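Local coordinates for protein beta-porphyranase A (Bacteroides plebeius, PDB 4AW7) that hydrolyses the sulfated red-algal polysaccharide porphyran at its beta-D-galactose-(1->4)-alpha-L-galactose-6-sulfate linkages, releasing mostly disaccharides, at residues S296-H299 with F300-N303; I448-V451 with P452-I456; Q558-N562 with G563-V567. All blocks are in the same frame, centred on the assembly; numbering follows the deposited sequence.

Contact 1. Residues S296-H299 with F300-N303; sequences SFNH and FLFN
Phe300 N donates to Ser296 O at 3.0 Å, one turn back along helix 293-305. The bond is nearly straight (170°). The Phe300 ring keeps close to the same carbonyl, with CD2 3.2 Å from Ser296 O. Its CG lies anti to the carbonyl carbon of Phe300 (chi1 -73°), which turns the ring back toward Ser296.

The next bond of the helix is more bent. Leu301 N meets Phe297 O at 3.0 Å with an N-H...O angle of 140°. Leu301 N also makes a weak bond to Asn298 O at 3.2 Å. Asn298 O also has Phe302 CD1 as a neighbour at 3.2 Å. The oxygen lies in the plane of that ring, at its edge, so the ring offers it C-H groups and not its pi face.

Further out, the helix is held on several sides. Asn298 OD1 bonds Trp365 of helix 359-365, and Ser296 OG bonds Asp232. His299 ND1 bonds Asp398, while its NE2 bonds Asn453. In the chain, helix 293-305 joins parallel strands 268-276 and 311-316, as in the beta-alpha-beta units of a TIM-barrel glycosidase. The side chain of Phe297 is about 8 Å from that of Glu272, the inferred nucleophile.

The partners of the buried His299 are both side-chain oxygens, so its imidazole may well carry a positive charge, balanced by Asp398.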
ATOM      1  N   SER A 296      -5.783  -9.995   5.216  1.00 10.13           N
ATOM      2  CA  SER A 296      -5.079  -8.718   5.251  1.00 10.85           C
ATOM      3  C   SER A 296      -4.741  -8.266   3.850  1.00  9.00           C
ATOM      4  O   SER A 296      -4.858  -7.084   3.534  1.00  8.87           O
ATOM      5  CB  SER A 296      -3.781  -8.805   6.064  1.00 11.65           C
ATOM      6  OG  SER A 296      -4.064  -9.094   7.408  1.00 19.32           O
ATOM      7  N   PHE A 297      -4.280  -9.167   2.978  1.00  8.58           N
ATOM      8  CA  PHE A 297      -4.027  -8.774   1.595  1.00  8.46           C
ATOM      9  C   PHE A 297      -5.261  -8.077   1.032  1.00  7.64           C
ATOM     10  O   PHE A 297      -5.174  -6.998   0.429  1.00  8.00           O
ATOM     11  CB  PHE A 297      -3.673  -9.935   0.683  1.00  8.46           C
ATOM     12  CG  PHE A 297      -2.439 -10.733   1.054  1.00  8.75           C
ATOM     13  CD1 PHE A 297      -1.379 -10.222   1.778  1.00  9.05           C
ATOM     14  CD2 PHE A 297      -2.342 -12.024   0.603  1.00  9.00           C
ATOM     15  CE1 PHE A 297      -0.282 -11.016   2.115  1.00  8.71           C
ATOM     16  CE2 PHE A 297      -1.252 -12.789   0.907  1.00  9.07           C
ATOM     17  CZ  PHE A 297      -0.234 -12.308   1.685  1.00  8.87           C
ATOM     18  N   ASN A 298      -6.427  -8.702   1.163  1.00  7.83           N
ATOM     19  CA  ASN A 298      -7.655  -8.097   0.665  1.00  8.42           C
ATOM     20  C   ASN A 298      -7.992  -6.777   1.336  1.00  8.10           C
ATOM     21  O   ASN A 298      -8.357  -5.792   0.685  1.00  9.38           O
ATOM     22  CB  ASN A 298      -8.799  -9.091   0.751  1.00  8.92           C
ATOM     23  CG  ASN A 298      -8.799 -10.099  -0.393  1.00  8.88           C
ATOM     24  OD1 ASN A 298      -8.499  -9.743  -1.532  1.00 10.34           O
ATOM     25  ND2 ASN A 298      -9.144 -11.365  -0.082  1.00  9.80           N
ATOM     26  N   HIS A 299      -7.882  -6.716   2.666  1.00  8.01           N
ATOM     27  CA  HIS A 299      -8.277  -5.477   3.321  1.00  8.83           C
ATOM     28  C   HIS A 299      -7.418  -4.281   2.906  1.00  8.59           C
ATOM     29  O   HIS A 299      -7.912  -3.154   2.732  1.00  9.39           O
ATOM     30  CB  HIS A 299      -8.223  -5.607   4.845  1.00  9.01           C
ATOM     31  CG  HIS A 299      -9.186  -6.591   5.427  1.00  9.87           C
ATOM     32  ND1 HIS A 299     -10.499  -6.701   5.026  1.00 10.69           N
ATOM     33  CD2 HIS A 299      -9.030  -7.469   6.437  1.00 10.73           C
ATOM     34  CE1 HIS A 299     -11.097  -7.620   5.766  1.00 11.22           C
ATOM     35  NE2 HIS A 299     -10.228  -8.098   6.632  1.00 11.46           N
ATOM     36  N   PHE A 300      -6.121  -4.496   2.742  1.00  7.84           N
ATOM     37  CA  PHE A 300      -5.226  -3.440   2.311  1.00  8.32           C
ATOM     38  C   PHE A 300      -5.395  -3.116   0.817  1.00  7.93           C
ATOM     39  O   PHE A 300      -5.242  -1.975   0.413  1.00  7.84           O
ATOM     40  CB  PHE A 300      -3.751  -3.785   2.550  1.00  7.35           C
ATOM     41  CG  PHE A 300      -3.333  -3.724   3.997  1.00  6.70           C
ATOM     42  CD1 PHE A 300      -3.407  -2.536   4.745  1.00  7.69           C
ATOM     43  CD2 PHE A 300      -2.832  -4.841   4.620  1.00  7.82           C
ATOM     44  CE1 PHE A 300      -2.990  -2.514   6.034  1.00  7.85           C
ATOM     45  CE2 PHE A 300      -2.391  -4.820   5.938  1.00  7.64           C
ATOM     46  CZ  PHE A 300      -2.494  -3.667   6.677  1.00  7.71           C
ATOM     47  N   LEU A 301      -5.708  -4.121   0.015  1.00  7.52           N
ATOM     48  CA  LEU A 301      -5.758  -3.960  -1.425  1.00  7.38           C
ATOM     49  C   LEU A 301      -6.708  -2.853  -1.837  1.00  7.30           C
ATOM     50  O   LEU A 301      -6.407  -2.075  -2.725  1.00  7.57           O
ATOM     51  CB  LEU A 301      -6.168  -5.281  -2.082  1.00  7.36           C
ATOM     52  CG  LEU A 301      -6.338  -5.304  -3.589  1.00  7.39           C
ATOM     53  CD1 LEU A 301      -5.009  -5.012  -4.309  1.00  9.69           C
ATOM     54  CD2 LEU A 301      -6.893  -6.661  -4.012  1.00  9.25           C
ATOM     55  N   PHE A 302      -7.869  -2.785  -1.213  1.00  7.72           N
ATOM     56  CA  PHE A 302      -8.866  -1.816  -1.657  1.00  7.91           C
ATOM     57  C   PHE A 302      -8.398  -0.387  -1.388  1.00  8.45           C
ATOM     58  O   PHE A 302      -8.613   0.503  -2.231  1.00  9.54           O
ATOM     59  CB  PHE A 302     -10.225  -2.066  -0.965  1.00  8.21           C
ATOM     60  CG  PHE A 302     -11.004  -3.259  -1.496  1.00  7.92           C
ATOM     61  CD1 PHE A 302     -10.579  -4.575  -1.282  1.00  8.19           C
ATOM     62  CD2 PHE A 302     -12.183  -3.081  -2.197  1.00  8.48           C
ATOM     63  CE1 PHE A 302     -11.269  -5.642  -1.780  1.00  7.90           C
ATOM     64  CE2 PHE A 302     -12.887  -4.144  -2.676  1.00  9.20           C
ATOM     65  CZ  PHE A 302     -12.434  -5.442  -2.467  1.00  8.14           C
ATOM     66  N   ASN A 303      -7.740  -0.143  -0.248  1.00  7.92           N
ATOM     67  CA  ASN A 303      -7.082   1.142   0.083  1.00  8.55           C
ATOM     68  C   ASN A 303      -6.134   1.484  -1.051  1.00  7.19           C
ATOM     69  O   ASN A 303      -6.140   2.581  -1.621  1.00  7.02           O
ATOM     70  CB  ASN A 303      -6.346   0.936   1.460  1.00  9.65           C
ATOM     71  CG  ASN A 303      -5.407   2.066   1.889  1.00  8.46           C
ATOM     72  OD1 ASN A 303      -5.042   2.960   1.107  1.00  9.18           O
ATOM     73  ND2 ASN A 303      -4.982   2.038   3.190  1.00 10.55           N
TER

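Contact 2. Residues I448-V451 with P452-I456; sequences ISIV and PNQTI
Gln454 OE1 accepts the backbone N-H of Val451 at 2.9 Å. The bond is straight (170°) and lies in the plane of the amide carbonyl. Water 1 donates to the same OE1 at 2.7 Å and also to Ser449 O, so it ties the Gln454 amide to the end of strand 447-450. The Gln454 side chain is extended, with CG anti to its backbone N (chi1 178°), and this carries the amide back across the turn. The other end of the amide is held too, as NE2 bonds Ser425.

The backbone closes the turn separately. Gln454 N bonds Val451 O at 3.1 Å. This is a type II beta turn from Val451 to Gln454, with Pro452 and Asn453 at its two central positions. The strands it joins are no hairpin pair. The axes of the short segments come no closer than 8.3 Å, and strand 447-450 pairs with 405-410 while strand 454-462 pairs with 392-399 and 421-429, all within the beta-sandwich region. Without the Gln454 amide, as with an alanine here, Val451 N would probably lose its acceptor, water 1 one of its two, and Ser425 its bond to NE2.

Isoleucines fill the space between the diverging strands. Ile456 CD1 presses on Ile448 CG2 at 3.5 Å, which is tight for two methyls, and the side chains slide past each other in opposite directions. Ile456 CD1 also touches Ile450 CG1, at 4.0 Å. Ile450 swings its CG1 branch anti to the backbone N (chi1 -174°), and CD1 comes to rest 3.4 Å from Gln454 O.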
ATOM      1  N   ILE A 448     -26.407  -8.539  -0.792  1.00 18.12           N
ATOM      2  CA  ILE A 448     -25.278  -9.463  -0.547  1.00 19.59           C
ATOM      3  C   ILE A 448     -25.034  -9.439   0.951  1.00 17.66           C
ATOM      4  O   ILE A 448     -24.997  -8.364   1.541  1.00 19.32           O
ATOM      5  CB  ILE A 448     -23.941  -8.938  -1.259  1.00 21.77           C
ATOM      6  CG1 ILE A 448     -24.137  -8.907  -2.769  1.00 26.66           C
ATOM      7  CG2 ILE A 448     -22.645  -9.744  -0.835  1.00 26.04           C
ATOM      8  CD1 ILE A 448     -24.125 -10.230  -3.382  1.00 31.02           C
ATOM      9  N   SER A 449     -24.886 -10.598   1.567  1.00 16.36           N
ATOM     10  CA  SER A 449     -24.410 -10.683   2.914  1.00 17.67           C
ATOM     11  C   SER A 449     -22.902 -11.009   2.817  1.00 16.33           C
ATOM     12  O   SER A 449     -22.452 -11.903   2.043  1.00 18.86           O
ATOM     13  CB  SER A 449     -25.180 -11.721   3.719  1.00 20.07           C
ATOM     14  OG  SER A 449     -24.663 -11.883   5.004  1.00 26.34           O
ATOM     15  N   ILE A 450     -22.116 -10.225   3.547  1.00 11.85           N
ATOM     16  CA  ILE A 450     -20.664 -10.392   3.549  1.00 10.69           C
ATOM     17  C   ILE A 450     -20.173 -10.455   4.979  1.00  9.46           C
ATOM     18  O   ILE A 450     -20.464  -9.559   5.783  1.00 10.46           O
ATOM     19  CB  ILE A 450     -19.987  -9.307   2.695  1.00 11.14           C
ATOM     20  CG1 ILE A 450     -18.494  -9.562   2.561  1.00 10.23           C
ATOM     21  CG2 ILE A 450     -20.309  -7.909   3.151  1.00 12.77           C
ATOM     22  CD1 ILE A 450     -17.835  -8.627   1.529  1.00 13.05           C
ATOM     23  N   VAL A 451     -19.460 -11.519   5.313  1.00  9.83           N
ATOM     24  CA  VAL A 451     -18.992 -11.710   6.661  1.00  9.91           C
ATOM     25  C   VAL A 451     -17.589 -11.104   6.880  1.00 10.28           C
ATOM     26  O   VAL A 451     -16.864 -10.809   5.920  1.00 10.36           O
ATOM     27  CB  VAL A 451     -19.034 -13.189   7.093  1.00 10.19           C
ATOM     28  CG1 VAL A 451     -20.472 -13.747   6.948  1.00 11.54           C
ATOM     29  CG2 VAL A 451     -18.045 -14.044   6.410  1.00 11.19           C
ATOM     30  N   PRO A 452     -17.187 -10.896   8.127  1.00 10.21           N
ATOM     31  CA  PRO A 452     -15.816 -10.378   8.372  1.00 10.88           C
ATOM     32  C   PRO A 452     -14.773 -11.279   7.727  1.00 10.72           C
ATOM     33  O   PRO A 452     -14.906 -12.491   7.792  1.00 11.72           O
ATOM     34  CB  PRO A 452     -15.694 -10.361   9.886  1.00 12.13           C
ATOM     35  CG  PRO A 452     -17.098 -10.184  10.334  1.00 12.29           C
ATOM     36  CD  PRO A 452     -17.954 -10.954   9.382  1.00 11.62           C
ATOM     37  N   ASN A 453     -13.750 -10.678   7.104  1.00 11.51           N
ATOM     38  CA  ASN A 453     -12.680 -11.417   6.432  1.00 11.72           C
ATOM     39  C   ASN A 453     -13.115 -12.227   5.226  1.00 11.67           C
ATOM     40  O   ASN A 453     -12.430 -13.155   4.794  1.00 11.63           O
ATOM     41  CB  ASN A 453     -11.884 -12.244   7.438  1.00 12.62           C
ATOM     42  CG  ASN A 453     -11.281 -11.404   8.533  1.00 14.97           C
ATOM     43  OD1 ASN A 453     -10.773 -10.313   8.295  1.00 15.33           O
ATOM     44  ND2 ASN A 453     -11.431 -11.849   9.764  1.00 19.52           N
ATOM     45  N   GLN A 454     -14.250 -11.827   4.653  1.00 12.39           N
ATOM     46  CA  GLN A 454     -14.704 -12.329   3.385  1.00 11.89           C
ATOM     47  C   GLN A 454     -14.600 -11.200   2.363  1.00 11.27           C
ATOM     48  O   GLN A 454     -14.957 -10.057   2.638  1.00 11.84           O
ATOM     49  CB  GLN A 454     -16.154 -12.837   3.464  1.00 12.39           C
ATOM     50  CG  GLN A 454     -16.701 -13.330   2.153  1.00 12.24           C
ATOM     51  CD  GLN A 454     -18.175 -13.756   2.241  1.00 12.88           C
ATOM     52  OE1 GLN A 454     -18.914 -13.276   3.071  1.00 11.83           O
ATOM     53  NE2 GLN A 454     -18.615 -14.583   1.294  1.00 16.63           N
ATOM     54  N   THR A 455     -14.086 -11.550   1.190  1.00  9.89           N
ATOM     55  CA  THR A 455     -14.045 -10.687   0.026  1.00  9.16           C
ATOM     56  C   THR A 455     -14.772 -11.397  -1.113  1.00  9.08           C
ATOM     57  O   THR A 455     -14.545 -12.598  -1.339  1.00  9.48           O
ATOM     58  CB  THR A 455     -12.601 -10.355  -0.354  1.00  9.63           C
ATOM     59  OG1 THR A 455     -11.921  -9.892   0.820  1.00 11.04           O
ATOM     60  CG2 THR A 455     -12.506  -9.366  -1.481  1.00 10.35           C
ATOM     61  N   ILE A 456     -15.589 -10.653  -1.828  1.00  8.94           N
ATOM     62  CA  ILE A 456     -16.398 -11.180  -2.924  1.00  8.96           C
ATOM     63  C   ILE A 456     -16.023 -10.436  -4.209  1.00  8.62           C
ATOM     64  O   ILE A 456     -15.881  -9.204  -4.218  1.00  9.46           O
ATOM     65  CB  ILE A 456     -17.940 -10.991  -2.608  1.00 10.69           C
ATOM     66  CG1 ILE A 456     -18.338 -11.880  -1.404  1.00 12.76           C
ATOM     67  CG2 ILE A 456     -18.839 -11.264  -3.808  1.00 11.19           C
ATOM     68  CD1 ILE A 456     -19.684 -11.524  -0.752  1.00 14.96           C
TER
HETATM   69  O   HOH W   1     -21.332 -14.514   3.433  1.00 23.15           O

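Contact 3. Residues Q558-N562 with G563-V567; sequences QLLKN and GDNNV
Asn565 OD1 is gripped by two N-H groups. Lys561 N donates to Asn565 OD1 at 2.9 Å. It comes in the plane of the amide, on a lone pair of the oxygen, and the bond is straight (167°). The other donor is ND2 of Asn526, from outside the two segments.

The nitrogen of the same amide is bonded as well. Asn565 ND2 donates to Lys561 O at 2.8 Å, equally straight (168°), and the acceptor lies almost in the amide plane. The Asn565 side chain thus reads both the N-H and the C=O of one residue, much as the backbone of a neighbouring strand could. Bonds at both ends of this flat group, with Asn526 as a further donor, fix its rotation. The Asn565 CG is anti to its carbonyl carbon (chi1 -70°), which directs the amide back toward the residues before the strand. Asn565 ND2 also makes a weak bond to Gly563 O at 3.1 Å. Leu560 crosses Asn565 at about a right angle, with its CD2 3.5 Å from OD1.

Gly563 takes the bend between these partners. At its backbone angles a CB would be jammed against Asn562 O. Water 2 bridges the two arms of the bend, donating to Asn562 O at 3.0 Å and to Asp564 O at 2.7 Å.

Asn562 OD1 bonds the backbone N of Ser500. From Gly563 on, the chain is strand 563-570, which lies between strands 491-498 and 522-525 in a four-stranded antiparallel sheet, while Leu560 packs on Ile525 and on Val585 of strand 577-589.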
ATOM      1  N   GLN A 558     -21.652  20.622  -3.490  1.00 12.58           N
ATOM      2  CA  GLN A 558     -22.143  21.937  -3.759  1.00 13.20           C
ATOM      3  C   GLN A 558     -21.670  22.980  -2.735  1.00 13.25           C
ATOM      4  O   GLN A 558     -21.675  24.182  -3.005  1.00 15.24           O
ATOM      5  CB  GLN A 558     -23.691  21.900  -3.961  1.00 13.55           C
ATOM      6  CG  GLN A 558     -24.209  20.890  -5.098  1.00 14.21           C
ATOM      7  CD  GLN A 558     -23.645  21.204  -6.474  1.00 12.67           C
ATOM      8  OE1 GLN A 558     -23.243  22.329  -6.740  1.00 14.74           O
ATOM      9  NE2 GLN A 558     -23.608  20.180  -7.385  1.00 14.53           N
ATOM     10  N   LEU A 559     -21.163  22.534  -1.580  1.00 12.52           N
ATOM     11  CA  LEU A 559     -20.534  23.436  -0.612  1.00 12.34           C
ATOM     12  C   LEU A 559     -19.174  23.949  -1.039  1.00 12.04           C
ATOM     13  O   LEU A 559     -18.662  24.916  -0.494  1.00 13.58           O
ATOM     14  CB  LEU A 559     -20.394  22.769   0.765  1.00 11.88           C
ATOM     15  CG  LEU A 559     -21.705  22.414   1.464  1.00 13.67           C
ATOM     16  CD1 LEU A 559     -21.434  21.634   2.763  1.00 15.51           C
ATOM     17  CD2 LEU A 559     -22.541  23.664   1.748  1.00 16.14           C
ATOM     18  N   LEU A 560     -18.537  23.269  -1.995  1.00 11.44           N
ATOM     19  CA  LEU A 560     -17.235  23.676  -2.465  1.00 11.21           C
ATOM     20  C   LEU A 560     -17.359  24.751  -3.540  1.00 11.85           C
ATOM     21  O   LEU A 560     -18.252  24.715  -4.386  1.00 14.10           O
ATOM     22  CB  LEU A 560     -16.448  22.491  -3.045  1.00 11.82           C
ATOM     23  CG  LEU A 560     -16.104  21.413  -2.045  1.00 12.15           C
ATOM     24  CD1 LEU A 560     -15.438  20.241  -2.747  1.00 14.09           C
ATOM     25  CD2 LEU A 560     -15.224  21.955  -0.916  1.00 15.00           C
ATOM     26  N   LYS A 561     -16.403  25.644  -3.516  1.00 11.13           N
ATOM     27  CA  LYS A 561     -16.244  26.664  -4.553  1.00 11.50           C
ATOM     28  C   LYS A 561     -15.059  26.379  -5.445  1.00 11.47           C
ATOM     29  O   LYS A 561     -14.109  25.673  -5.063  1.00 12.15           O
ATOM     30  CB  LYS A 561     -16.132  28.069  -3.941  1.00 13.63           C
ATOM     31  CG  LYS A 561     -17.396  28.455  -3.116  1.00 16.49           C
ATOM     32  CD  LYS A 561     -18.678  28.435  -4.038  1.00 18.80           C
ATOM     33  CE  LYS A 561     -19.925  29.029  -3.439  1.00 20.48           C
ATOM     34  NZ  LYS A 561     -21.111  28.852  -4.370  1.00 17.69           N
ATOM     35  N   ASN A 562     -15.046  26.975  -6.631  1.00 11.01           N
ATOM     36  CA  ASN A 562     -13.866  26.863  -7.480  1.00 10.64           C
ATOM     37  C   ASN A 562     -12.726  27.709  -6.927  1.00 10.75           C
ATOM     38  O   ASN A 562     -12.919  28.885  -6.630  1.00 13.53           O
ATOM     39  CB  ASN A 562     -14.220  27.307  -8.898  1.00 10.43           C
ATOM     40  CG  ASN A 562     -15.193  26.377  -9.556  1.00  9.68           C
ATOM     41  OD1 ASN A 562     -14.958  25.159  -9.608  1.00 12.33           O
ATOM     42  ND2 ASN A 562     -16.330  26.896 -10.019  1.00 10.23           N
ATOM     43  N   GLY A 563     -11.558  27.113  -6.766  1.00 12.31           N
ATOM     44  CA  GLY A 563     -10.386  27.822  -6.242  1.00 12.49           C
ATOM     45  C   GLY A 563     -10.205  27.557  -4.761  1.00 12.69           C
ATOM     46  O   GLY A 563     -10.030  26.414  -4.309  1.00 12.43           O
ATOM     47  N   ASP A 564     -10.180  28.637  -3.976  1.00 12.48           N
ATOM     48  CA  ASP A 564      -9.917  28.557  -2.524  1.00 12.86           C
ATOM     49  C   ASP A 564     -11.085  28.003  -1.740  1.00 13.56           C
ATOM     50  O   ASP A 564     -12.231  28.344  -1.985  1.00 14.46           O
ATOM     51  CB  ASP A 564      -9.644  29.951  -1.979  1.00 14.63           C
ATOM     52  CG  ASP A 564      -8.312  30.525  -2.453  1.00 15.52           C
ATOM     53  OD1 ASP A 564      -7.476  29.932  -3.160  1.00 18.47           O
ATOM     54  OD2 ASP A 564      -8.066  31.704  -2.057  1.00 24.21           O
ATOM     55  N   ASN A 565     -10.785  27.101  -0.807  1.00 12.70           N
ATOM     56  CA  ASN A 565     -11.760  26.564   0.097  1.00 13.54           C
ATOM     57  C   ASN A 565     -11.114  26.465   1.464  1.00 13.47           C
ATOM     58  O   ASN A 565      -9.883  26.411   1.549  1.00 14.90           O
ATOM     59  CB  ASN A 565     -12.241  25.191  -0.355  1.00 12.75           C
ATOM     60  CG  ASN A 565     -13.102  25.250  -1.611  1.00 11.75           C
ATOM     61  OD1 ASN A 565     -14.323  25.257  -1.514  1.00 13.06           O
ATOM     62  ND2 ASN A 565     -12.460  25.277  -2.785  1.00 13.01           N
ATOM     63  N   ASN A 566     -11.943  26.491   2.504  1.00 13.43           N
ATOM     64  CA  ASN A 566     -11.449  26.363   3.862  1.00 13.72           C
ATOM     65  C   ASN A 566     -12.263  25.351   4.636  1.00 13.88           C
ATOM     66  O   ASN A 566     -13.492  25.237   4.476  1.00 15.33           O
ATOM     67  CB  ASN A 566     -11.497  27.708   4.585  1.00 15.36           C
ATOM     68  CG  ASN A 566     -10.330  27.860   5.548  1.00 19.47           C
ATOM     69  OD1 ASN A 566      -9.203  28.137   5.122  1.00 23.43           O
ATOM     70  ND2 ASN A 566     -10.581  27.650   6.812  1.00 23.94           N
ATOM     71  N   VAL A 567     -11.560  24.578   5.467  1.00 13.33           N
ATOM     72  CA  VAL A 567     -12.185  23.664   6.384  1.00 13.40           C
ATOM     73  C   VAL A 567     -11.781  24.089   7.795  1.00 14.11           C
ATOM     74  O   VAL A 567     -10.607  24.286   8.042  1.00 14.33           O
ATOM     75  CB  VAL A 567     -11.775  22.226   6.099  1.00 12.71           C
ATOM     76  CG1 VAL A 567     -12.448  21.352   7.117  1.00 13.73           C
ATOM     77  CG2 VAL A 567     -12.168  21.836   4.680  1.00 14.33           C
TER
HETATM   78  O   HOH W   2     -13.077  30.054  -3.876  1.00 23.99           O

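The three contacts follow one another along the chain, each closing before the next opens. Contact 1 lies on helix 293-305, beside the parallel sheet whose strand 268-276 carries the inferred nucleophile, Glu272. Contact 2, in the beta-sandwich region, is centred 13 Å away and touches it. Thr455 of contact 2 packs on Asn298 and Phe302 of the helix, and the two contacts are also joined through His299 and Asn453. These links dock the sandwich onto the catalytic part. Contact 3 belongs to the C-terminal region, with its centre 32 Å from contact 1 and 37 Å from contact 2. It touches neither, and shares no sheet with them.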